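Local structure of A-type flavoprotein (2Q9U) at residues Y18-V23 with Y41-I46; Q175-S180 with H230-R235; H191-F196 with G240-E245. The protein probably scavenges dioxygen, using a mu-oxo-diiron centre for the chemistry and a bound flavin mononucleotide to pass electrons. One frame throughout, in Å; residues are numbered along the deposited sequence.

Interaction 1. Residues Y18-V23 with Y41-I46; sequences YWVGIV and YNSYFI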
loop_
_atom_site.group_PDB
_atom_site.type_symbol
_atom_site.label_atom_id
_atom_site.label_comp_id
_atom_site.label_asym_id
_atom_site.label_seq_id
_atom_site.Cartn_x
_atom_site.Cartn_y
_atom_site.Cartn_z
ATOM N N TYR A 18 -20.175 -11.307 30.699
ATOM C CA TYR A 18 -19.919 -11.953 29.420
ATOM C C TYR A 18 -19.419 -10.950 28.401
ATOM O O TYR A 18 -19.949 -9.834 28.316
ATOM C CB TYR A 18 -21.194 -12.606 28.886
ATOM C CG TYR A 18 -21.733 -13.737 29.743
ATOM C CD1 TYR A 18 -22.383 -13.479 30.947
ATOM C CD2 TYR A 18 -21.601 -15.055 29.336
ATOM C CE1 TYR A 18 -22.886 -14.537 31.746
ATOM C CE2 TYR A 18 -22.103 -16.126 30.129
ATOM C CZ TYR A 18 -22.750 -15.842 31.319
ATOM O OH TYR A 18 -23.253 -16.857 32.112
ATOM N N TRP A 19 -18.427 -11.364 27.621
ATOM C CA TRP A 19 -17.985 -10.571 26.467
ATOM C C TRP A 19 -18.968 -10.752 25.340
ATOM O O TRP A 19 -19.225 -11.879 24.880
ATOM C CB TRP A 19 -16.576 -10.980 26.050
ATOM C CG TRP A 19 -16.003 -10.240 24.907
ATOM C CD1 TRP A 19 -15.300 -9.064 24.955
ATOM C CD2 TRP A 19 -16.058 -10.623 23.527
ATOM N NE1 TRP A 19 -14.911 -8.699 23.692
ATOM C CE2 TRP A 19 -15.363 -9.635 22.795
ATOM C CE3 TRP A 19 -16.613 -11.719 22.844
ATOM C CZ2 TRP A 19 -15.194 -9.707 21.405
ATOM C CZ3 TRP A 19 -16.465 -11.792 21.450
ATOM C CH2 TRP A 19 -15.755 -10.788 20.750
ATOM N N VAL A 20 -19.541 -9.636 24.891
ATOM C CA VAL A 20 -20.481 -9.664 23.771
ATOM C C VAL A 20 -20.043 -8.637 22.677
ATOM O O VAL A 20 -20.865 -8.109 21.946
ATOM C CB VAL A 20 -21.930 -9.417 24.233
ATOM C CG1 VAL A 20 -22.449 -10.611 25.108
ATOM C CG2 VAL A 20 -22.079 -8.046 24.934
ATOM N N GLY A 21 -18.730 -8.395 22.587
ATOM C CA GLY A 21 -18.200 -7.420 21.642
ATOM C C GLY A 21 -17.953 -8.058 20.292
ATOM O O GLY A 21 -18.482 -9.123 19.979
ATOM N N ILE A 22 -17.110 -7.423 19.499
ATOM C CA ILE A 22 -16.715 -8.016 18.221
ATOM C C ILE A 22 -15.229 -7.814 18.013
ATOM O O ILE A 22 -14.651 -6.838 18.498
ATOM C CB ILE A 22 -17.527 -7.483 17.001
ATOM C CG1 ILE A 22 -17.155 -6.031 16.615
ATOM C CG2 ILE A 22 -19.074 -7.616 17.219
ATOM C CD1 ILE A 22 -15.991 -5.919 15.557
ATOM N N VAL A 23 -14.618 -8.739 17.291
ATOM C CA VAL A 23 -13.205 -8.578 16.921
ATOM C C VAL A 23 -13.196 -8.074 15.501
ATOM O O VAL A 23 -13.836 -8.672 14.608
ATOM C CB VAL A 23 -12.387 -9.897 17.031
ATOM C CG1 VAL A 23 -10.901 -9.606 16.652
ATOM C CG2 VAL A 23 -12.422 -10.457 18.489
ATOM N N TYR A 41 -14.064 -4.079 19.494
ATOM C CA TYR A 41 -14.968 -3.164 20.186
ATOM C C TYR A 41 -15.656 -4.039 21.217
ATOM O O TYR A 41 -16.549 -4.818 20.886
ATOM C CB TYR A 41 -15.958 -2.557 19.167
ATOM C CG TYR A 41 -15.204 -2.172 17.892
ATOM C CD1 TYR A 41 -14.103 -1.316 17.970
ATOM C CD2 TYR A 41 -15.575 -2.666 16.630
ATOM C CE1 TYR A 41 -13.367 -0.966 16.828
ATOM C CE2 TYR A 41 -14.844 -2.309 15.474
ATOM C CZ TYR A 41 -13.740 -1.470 15.596
ATOM O OH TYR A 41 -12.975 -1.142 14.482
ATOM N N ASN A 42 -15.176 -3.955 22.449
ATOM C CA ASN A 42 -15.636 -4.822 23.501
ATOM C C ASN A 42 -16.868 -4.210 24.158
ATOM O O ASN A 42 -16.883 -3.019 24.480
ATOM C CB ASN A 42 -14.536 -5.037 24.532
ATOM C CG ASN A 42 -13.246 -5.593 23.925
ATOM O OD1 ASN A 42 -13.264 -6.379 22.965
ATOM N ND2 ASN A 42 -12.124 -5.193 24.500
ATOM N N SER A 43 -17.894 -5.045 24.310
ATOM C CA SER A 43 -19.135 -4.710 24.990
ATOM C C SER A 43 -19.339 -5.845 25.974
ATOM O O SER A 43 -18.876 -6.933 25.716
ATOM C CB SER A 43 -20.292 -4.703 23.985
ATOM O OG SER A 43 -21.538 -4.561 24.664
ATOM N N TYR A 44 -20.050 -5.601 27.074
ATOM C CA TYR A 44 -20.168 -6.627 28.121
ATOM C C TYR A 44 -21.619 -6.797 28.545
ATOM O O TYR A 44 -22.342 -5.825 28.601
ATOM C CB TYR A 44 -19.305 -6.272 29.338
ATOM C CG TYR A 44 -17.847 -6.186 28.949
ATOM C CD1 TYR A 44 -17.073 -7.345 28.835
ATOM C CD2 TYR A 44 -17.278 -4.960 28.595
ATOM C CE1 TYR A 44 -15.719 -7.266 28.428
ATOM C CE2 TYR A 44 -15.945 -4.874 28.176
ATOM C CZ TYR A 44 -15.180 -6.034 28.095
ATOM O OH TYR A 44 -13.846 -5.942 27.699
ATOM N N PHE A 45 -22.010 -8.043 28.824
ATOM C CA PHE A 45 -23.325 -8.315 29.362
ATOM C C PHE A 45 -23.216 -8.787 30.805
ATOM O O PHE A 45 -22.479 -9.735 31.086
ATOM C CB PHE A 45 -24.058 -9.351 28.508
ATOM C CG PHE A 45 -25.311 -9.865 29.170
ATOM C CD1 PHE A 45 -26.485 -9.102 29.164
ATOM C CD2 PHE A 45 -25.287 -11.073 29.879
ATOM C CE1 PHE A 45 -27.639 -9.557 29.841
ATOM C CE2 PHE A 45 -26.430 -11.532 30.541
ATOM C CZ PHE A 45 -27.604 -10.793 30.507
ATOM N N ILE A 46 -23.954 -8.127 31.702
ATOM C CA ILE A 46 -23.987 -8.479 33.120
ATOM C C ILE A 46 -25.297 -9.206 33.428
ATOM O O ILE A 46 -26.394 -8.635 33.298
ATOM C CB ILE A 46 -23.834 -7.255 34.040
ATOM C CG1 ILE A 46 -22.573 -6.471 33.662
ATOM C CG2 ILE A 46 -23.772 -7.720 35.542
ATOM C CD1 ILE A 46 -22.523 -5.066 34.252
#
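Tyr-18 opens the antiparallel pairing of strands 17-24 and 39-46, neighbours in one sheet of the metallo-beta-lactamase-like domain. It forms a hydrogen-bonded pair with Phe-45: Tyr-18 N reaches Phe-45 O at 2.8 Å, and the reciprocal bond is equally short. Their side chains lie side by side on the same sheet face, with Tyr-18 CD1 in the plane of the Phe-45 ring at its edge.

On the other face, Trp-19 and Tyr-44 make an offset edge-to-face pair, planes 73° apart, the indole edge directed at the face of the Tyr-44 ring. Trp-19 CG stands anti to the backbone N (chi1 -179°), which carries the indole along the strand until NE1 bonds Asn-42 OD1 at 2.9 Å, almost straight at 176°. The oxygen lies in the indole plane, whereas the donor sits above the amide's carbonyl plane; Ser-40 OG is a second partner of OD1.

Regular pairing lapses at Val-20, although its N still bonds Ser-43 O at 2.9 Å, while CG1 packs on Phe-45 CB. Gly-21 CA closes to 3.2 Å from Tyr-41 O. Pairing resumes at Ile-22, bonded both ways to Tyr-41, and its CD1 methyl rests 3.5 Å from Tyr-41 CD2.

Interaction 2. Residues Q175-S180 with H230-R235; sequences QHYATS and HGVSWR. With FEO (mu-oxo-diiron), chain G.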
loop_
_atom_site.group_PDB
_atom_site.type_symbol
_atom_site.label_atom_id
_atom_site.label_comp_id
_atom_site.label_asym_id
_atom_site.label_seq_id
_atom_site.Cartn_x
_atom_site.Cartn_y
_atom_site.Cartn_z
ATOM N N GLN A 175 -6.137 -1.414 23.696
ATOM C CA GLN A 175 -5.128 -1.541 22.646
ATOM C C GLN A 175 -5.874 -2.000 21.394
ATOM O O GLN A 175 -6.843 -2.781 21.462
ATOM C CB GLN A 175 -4.012 -2.564 22.973
ATOM C CG GLN A 175 -3.886 -3.014 24.453
ATOM C CD GLN A 175 -4.998 -3.983 24.866
ATOM O OE1 GLN A 175 -5.245 -4.996 24.199
ATOM N NE2 GLN A 175 -5.653 -3.689 25.977
ATOM N N HIS A 176 -5.419 -1.497 20.250
ATOM C CA HIS A 176 -5.970 -1.939 18.970
ATOM C C HIS A 176 -5.311 -3.270 18.644
ATOM O O HIS A 176 -4.209 -3.357 18.044
ATOM C CB HIS A 176 -5.771 -0.876 17.884
ATOM C CG HIS A 176 -6.599 0.349 18.094
ATOM N ND1 HIS A 176 -7.970 0.309 18.276
ATOM C CD2 HIS A 176 -6.253 1.660 18.104
ATOM C CE1 HIS A 176 -8.425 1.543 18.417
ATOM N NE2 HIS A 176 -7.404 2.381 18.309
ATOM N N TYR A 177 -5.961 -4.321 19.134
ATOM C CA TYR A 177 -5.411 -5.667 19.041
ATOM C C TYR A 177 -6.530 -6.683 18.799
ATOM O O TYR A 177 -7.362 -6.889 19.685
ATOM C CB TYR A 177 -4.635 -5.998 20.330
ATOM C CG TYR A 177 -3.930 -7.341 20.362
ATOM C CD1 TYR A 177 -3.351 -7.887 19.218
ATOM C CD2 TYR A 177 -3.841 -8.072 21.562
ATOM C CE1 TYR A 177 -2.684 -9.132 19.266
ATOM C CE2 TYR A 177 -3.177 -9.286 21.610
ATOM C CZ TYR A 177 -2.613 -9.816 20.478
ATOM O OH TYR A 177 -1.974 -11.035 20.563
ATOM N N ALA A 178 -6.587 -7.266 17.591
ATOM C CA ALA A 178 -7.568 -8.302 17.290
ATOM C C ALA A 178 -6.999 -9.669 17.685
ATOM O O ALA A 178 -5.963 -10.075 17.157
ATOM C CB ALA A 178 -7.965 -8.316 15.759
ATOM N N THR A 179 -7.718 -10.376 18.563
ATOM C CA THR A 179 -7.317 -11.696 19.075
ATOM C C THR A 179 -8.559 -12.423 19.588
ATOM O O THR A 179 -9.562 -11.777 19.902
ATOM C CB THR A 179 -6.207 -11.593 20.174
ATOM O OG1 THR A 179 -5.983 -12.878 20.755
ATOM C CG2 THR A 179 -6.578 -10.570 21.284
ATOM N N SER A 180 -8.505 -13.751 19.645
ATOM C CA SER A 180 -9.595 -14.511 20.226
ATOM C C SER A 180 -9.457 -14.530 21.746
ATOM O O SER A 180 -10.403 -14.894 22.451
ATOM C CB SER A 180 -9.645 -15.943 19.653
ATOM O OG SER A 180 -8.488 -16.675 20.026
ATOM N N HIS A 230 -11.310 -1.843 23.963
ATOM C CA HIS A 230 -10.456 -2.254 22.828
ATOM C C HIS A 230 -9.439 -3.312 23.255
ATOM O O HIS A 230 -8.725 -3.125 24.259
ATOM C CB HIS A 230 -9.681 -1.069 22.251
ATOM C CG HIS A 230 -10.533 -0.053 21.559
ATOM N ND1 HIS A 230 -11.212 -0.312 20.391
ATOM C CD2 HIS A 230 -10.787 1.241 21.865
ATOM C CE1 HIS A 230 -11.870 0.778 20.020
ATOM N NE2 HIS A 230 -11.625 1.730 20.899
ATOM N N GLY A 231 -9.384 -4.418 22.510
ATOM C CA GLY A 231 -8.315 -5.379 22.694
ATOM C C GLY A 231 -8.560 -6.263 23.901
ATOM O O GLY A 231 -9.703 -6.667 24.146
ATOM N N VAL A 232 -7.501 -6.554 24.652
ATOM C CA VAL A 232 -7.611 -7.470 25.784
ATOM C C VAL A 232 -7.831 -6.717 27.094
ATOM O O VAL A 232 -7.548 -5.502 27.210
ATOM C CB VAL A 232 -6.396 -8.445 25.918
ATOM C CG1 VAL A 232 -6.296 -9.323 24.688
ATOM C CG2 VAL A 232 -5.097 -7.676 26.138
ATOM N N SER A 233 -8.361 -7.452 28.060
ATOM C CA SER A 233 -8.648 -6.905 29.382
ATOM C C SER A 233 -7.595 -7.376 30.384
ATOM O O SER A 233 -6.736 -8.217 30.069
ATOM C CB SER A 233 -10.064 -7.323 29.799
ATOM O OG SER A 233 -10.988 -6.630 28.999
ATOM N N TRP A 234 -7.657 -6.819 31.594
ATOM C CA TRP A 234 -6.557 -6.871 32.533
ATOM C C TRP A 234 -6.970 -7.461 33.884
ATOM O O TRP A 234 -8.055 -7.139 34.447
ATOM C CB TRP A 234 -5.996 -5.448 32.768
ATOM C CG TRP A 234 -5.551 -4.751 31.527
ATOM C CD1 TRP A 234 -6.297 -3.909 30.721
ATOM C CD2 TRP A 234 -4.253 -4.836 30.928
ATOM N NE1 TRP A 234 -5.531 -3.489 29.649
ATOM C CE2 TRP A 234 -4.277 -4.040 29.754
ATOM C CE3 TRP A 234 -3.073 -5.522 31.262
ATOM C CZ2 TRP A 234 -3.160 -3.885 28.927
ATOM C CZ3 TRP A 234 -1.946 -5.382 30.408
ATOM C CH2 TRP A 234 -2.012 -4.566 29.269
ATOM N N ARG A 235 -6.092 -8.293 34.418
ATOM C CA ARG A 235 -6.208 -8.836 35.752
ATOM C C ARG A 235 -4.798 -9.184 36.324
ATOM O O ARG A 235 -3.852 -9.112 35.660
ATOM C CB ARG A 235 -7.145 -10.048 35.757
ATOM C CG ARG A 235 -6.530 -11.264 35.095
ATOM C CD ARG A 235 -7.475 -12.372 34.782
ATOM N NE ARG A 235 -6.974 -13.369 33.864
ATOM C CZ ARG A 235 -7.612 -14.475 33.554
ATOM N NH1 ARG A 235 -8.749 -14.763 34.091
ATOM N NH2 ARG A 235 -7.099 -15.298 32.722
HETATM FE FE1 FEO G . -12.546 3.629 21.054
HETATM FE FE2 FEO G . -12.696 7.025 21.676
HETATM O O FEO G . -13.423 5.251 20.940
#
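Tyr-177 and Gly-231 mark the nearest backbone approach, CA to CA 4.7 Å, where loop 175-180 runs almost perpendicular (88°) to segment 230-235, and Gln-175 N bonds His-230 O at 3.2 Å with the donor well above the carbonyl plane.

Most of the grip comes from the Gln-175 amide. Its OE1 accepts from Val-232 N at 2.8 Å, in the carbonyl plane and on a lone pair, while NE2 donates to Val-232 O at 2.9 Å, a bond lying close to the amide plane. One primary amide thus engages both backbone polar atoms of a single residue, as a neighbouring strand might. Reaching there probably costs some torsional strain: CG nearly eclipses the backbone N (chi1 -16°), and the chain bends again at chi2. NE2 also bonds Phe-173 O, which fixes the rotation of the amide. Gly-231, with a positive phi of 79°, presents no side chain to the incoming amide.

At the metal end, the His-176 ring puts its edge to the face of His-230, CE1 standing 3.8 Å above the centre of the ring plane. His-230 NE2 binds iron FE1 at 2.1 Å, and Asp-89, His-90 and Asp-171 supply further ligands. Ser-40 O, bonded to His-230 ND1, together with the His-176 edge probably positions the ligand imidazole, and Ser-39 OG holds His-176 in turn through ND1. Farther along, Val-232 CG1 meets Thr-179 CG2 at 3.6 Å.

Helix 189-204 lies against this crossing through Val-192 and Leu-195, and Trp-234, in the short, weakly bonded strand 234-235, reaches Ala-242 of helix 236-250 and pairs with strand 225-228 through its backbone.

Interaction 3. Residues H191-F196 with G240-E245; sequences HVMHLF and GLAIAE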
loop_
_atom_site.group_PDB
_atom_site.type_symbol
_atom_site.label_atom_id
_atom_site.label_comp_id
_atom_site.label_asym_id
_atom_site.label_seq_id
_atom_site.Cartn_x
_atom_site.Cartn_y
_atom_site.Cartn_z
ATOM N N HIS A 191 3.919 -8.014 24.286
ATOM C CA HIS A 191 3.283 -7.597 23.048
ATOM C C HIS A 191 2.042 -6.710 23.320
ATOM O O HIS A 191 1.857 -5.681 22.678
ATOM C CB HIS A 191 2.872 -8.808 22.194
ATOM C CG HIS A 191 2.301 -8.407 20.866
ATOM N ND1 HIS A 191 2.975 -7.568 20.004
ATOM C CD2 HIS A 191 1.123 -8.699 20.264
ATOM C CE1 HIS A 191 2.236 -7.358 18.929
ATOM N NE2 HIS A 191 1.107 -8.026 19.063
ATOM N N VAL A 192 1.214 -7.123 24.275
ATOM C CA VAL A 192 0.030 -6.346 24.664
ATOM C C VAL A 192 0.498 -4.971 25.165
ATOM O O VAL A 192 -0.080 -3.938 24.814
ATOM C CB VAL A 192 -0.801 -7.051 25.739
ATOM C CG1 VAL A 192 -2.084 -6.190 26.084
ATOM C CG2 VAL A 192 -1.210 -8.462 25.288
ATOM N N MET A 193 1.580 -4.953 25.952
ATOM C CA MET A 193 2.079 -3.694 26.486
ATOM C C MET A 193 2.609 -2.801 25.398
ATOM O O MET A 193 2.422 -1.582 25.457
ATOM C CB MET A 193 3.120 -3.912 27.593
ATOM C CG MET A 193 2.538 -4.384 28.900
ATOM S SD MET A 193 1.353 -3.181 29.627
ATOM C CE MET A 193 2.311 -1.652 29.640
ATOM N N HIS A 194 3.265 -3.399 24.400
ATOM C CA HIS A 194 3.682 -2.627 23.219
ATOM C C HIS A 194 2.485 -1.906 22.583
ATOM O O HIS A 194 2.549 -0.707 22.304
ATOM C CB HIS A 194 4.386 -3.544 22.211
ATOM C CG HIS A 194 4.569 -2.934 20.862
ATOM N ND1 HIS A 194 5.704 -2.253 20.503
ATOM C CD2 HIS A 194 3.746 -2.895 19.786
ATOM C CE1 HIS A 194 5.587 -1.829 19.255
ATOM N NE2 HIS A 194 4.404 -2.197 18.799
ATOM N N LEU A 195 1.390 -2.627 22.360
ATOM C CA LEU A 195 0.218 -2.017 21.712
ATOM C C LEU A 195 -0.509 -1.060 22.660
ATOM O O LEU A 195 -1.107 -0.056 22.220
ATOM C CB LEU A 195 -0.718 -3.120 21.197
ATOM C CG LEU A 195 -0.128 -3.955 20.041
ATOM C CD1 LEU A 195 -1.081 -5.120 19.738
ATOM C CD2 LEU A 195 0.122 -3.093 18.771
ATOM N N PHE A 196 -0.444 -1.369 23.965
ATOM C CA PHE A 196 -1.031 -0.510 25.010
ATOM C C PHE A 196 -0.315 0.852 24.969
ATOM O O PHE A 196 -0.945 1.908 25.041
ATOM C CB PHE A 196 -0.863 -1.206 26.367
ATOM C CG PHE A 196 -1.251 -0.366 27.577
ATOM C CD1 PHE A 196 -0.351 0.539 28.148
ATOM C CD2 PHE A 196 -2.506 -0.525 28.170
ATOM C CE1 PHE A 196 -0.706 1.274 29.294
ATOM C CE2 PHE A 196 -2.857 0.193 29.327
ATOM C CZ PHE A 196 -1.962 1.091 29.874
ATOM N N GLY A 240 -1.300 -4.784 36.984
ATOM C CA GLY A 240 -0.319 -3.933 37.704
ATOM C C GLY A 240 0.630 -3.198 36.769
ATOM O O GLY A 240 0.889 -2.001 36.937
ATOM N N LEU A 241 1.122 -3.907 35.755
ATOM C CA LEU A 241 1.990 -3.328 34.722
ATOM C C LEU A 241 1.305 -2.211 33.921
ATOM O O LEU A 241 1.901 -1.161 33.628
ATOM C CB LEU A 241 2.441 -4.441 33.752
ATOM C CG LEU A 241 3.326 -5.564 34.317
ATOM C CD1 LEU A 241 3.783 -6.513 33.185
ATOM C CD2 LEU A 241 4.539 -4.980 35.069
ATOM N N ALA A 242 0.061 -2.473 33.529
ATOM C CA ALA A 242 -0.689 -1.527 32.734
ATOM C C ALA A 242 -0.886 -0.226 33.536
ATOM O O ALA A 242 -0.647 0.873 33.028
ATOM C CB ALA A 242 -2.015 -2.129 32.357
ATOM N N ILE A 243 -1.357 -0.378 34.770
ATOM C CA ILE A 243 -1.555 0.754 35.677
ATOM C C ILE A 243 -0.249 1.522 35.884
ATOM O O ILE A 243 -0.248 2.763 35.802
ATOM C CB ILE A 243 -2.154 0.311 37.036
ATOM C CG1 ILE A 243 -3.597 -0.170 36.835
ATOM C CG2 ILE A 243 -2.155 1.486 38.030
ATOM C CD1 ILE A 243 -4.167 -0.961 38.007
ATOM N N ALA A 244 0.841 0.784 36.122
ATOM C CA ALA A 244 2.174 1.406 36.343
ATOM C C ALA A 244 2.657 2.243 35.151
ATOM O O ALA A 244 3.245 3.315 35.349
ATOM C CB ALA A 244 3.202 0.375 36.703
ATOM N N GLU A 245 2.408 1.768 33.927
ATOM C CA GLU A 245 2.774 2.534 32.722
ATOM C C GLU A 245 1.964 3.834 32.605
ATOM O O GLU A 245 2.530 4.905 32.347
ATOM C CB GLU A 245 2.601 1.673 31.462
ATOM C CG GLU A 245 2.958 2.404 30.122
ATOM C CD GLU A 245 4.436 2.764 29.994
ATOM O OE1 GLU A 245 5.273 2.108 30.647
ATOM O OE2 GLU A 245 4.763 3.695 29.227
#
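Met-193 and Phe-196, one turn apart on helix 189-204, are the two bumps that cross to helix 236-250, and Leu-241, Ala-242 and Glu-245 shape the surface receiving them. The short helical segments run roughly parallel, their axes 11.1 Å apart at closest and crossing at -27°. Backbones stay well separated, and the intervening distance is bridged by side chains.

Met-193 curls instead of extending. Bends at chi2 (-61°) and again at chi3 fold the thioether so that SD lies over the backbone of Ala-242, 4.1 Å from its CA, and the terminal methyl turns into the shallow hollow between Leu-241 and Glu-245. There CE is 3.8 Å from Glu-245 CB and 4.0 Å from Leu-241 O, the latter a carbonyl already used by the helix bond from Glu-245 N.

Both helices belong to the alpha/beta-beta/alpha sandwich of the metallo-beta-lactamase-like fold, and Trp-234 from strand 234-235 packs against each of them, meeting the Phe-196 ring with planes about 80° apart.

The second bump is flatter. The Phe-196 ring brings its far end up to Ala-242, where the short side chain makes a shallow dip: CE2 lies 3.9 Å from Ala-242 CB, while CZ approaches Ala-242 O to 3.4 Å. Glu-245 limits the ring on another flank, its CG lying near the ring plane at the edge, 3.9 Å from Phe-196 CE1. The two side chains run past one another head to tail, with the carboxylate plane nearly perpendicular to the ring. Only the methylenes of Glu-245 serve this packing; its OE1 forms a salt bridge with Arg-248, and OE2 bonds the hydroxyl of Tyr-306.

How the interactions relate
All three contacts lie in the metallo-beta-lactamase-like half of the chain, in a row with interaction 2 in the middle: its centre is 11 Å from that of either other contact, whereas interactions 1 and 3 are 21 Å apart and do not touch. Interaction 1 closes first along the chain; the segments of 2 and 3 then alternate, and helix 236-250 directly follows strand 234-235. Asn-42 ND2 probably bonds Gly-231 O (2.9 Å), joining strand 39-46 to the loop of the iron ligand His-230. On the other flank Val-232 CG2 packs on Val-192 CG1 at 3.4 Å. The loop that carries His-230 is therefore held between a strand pair and a helix pair.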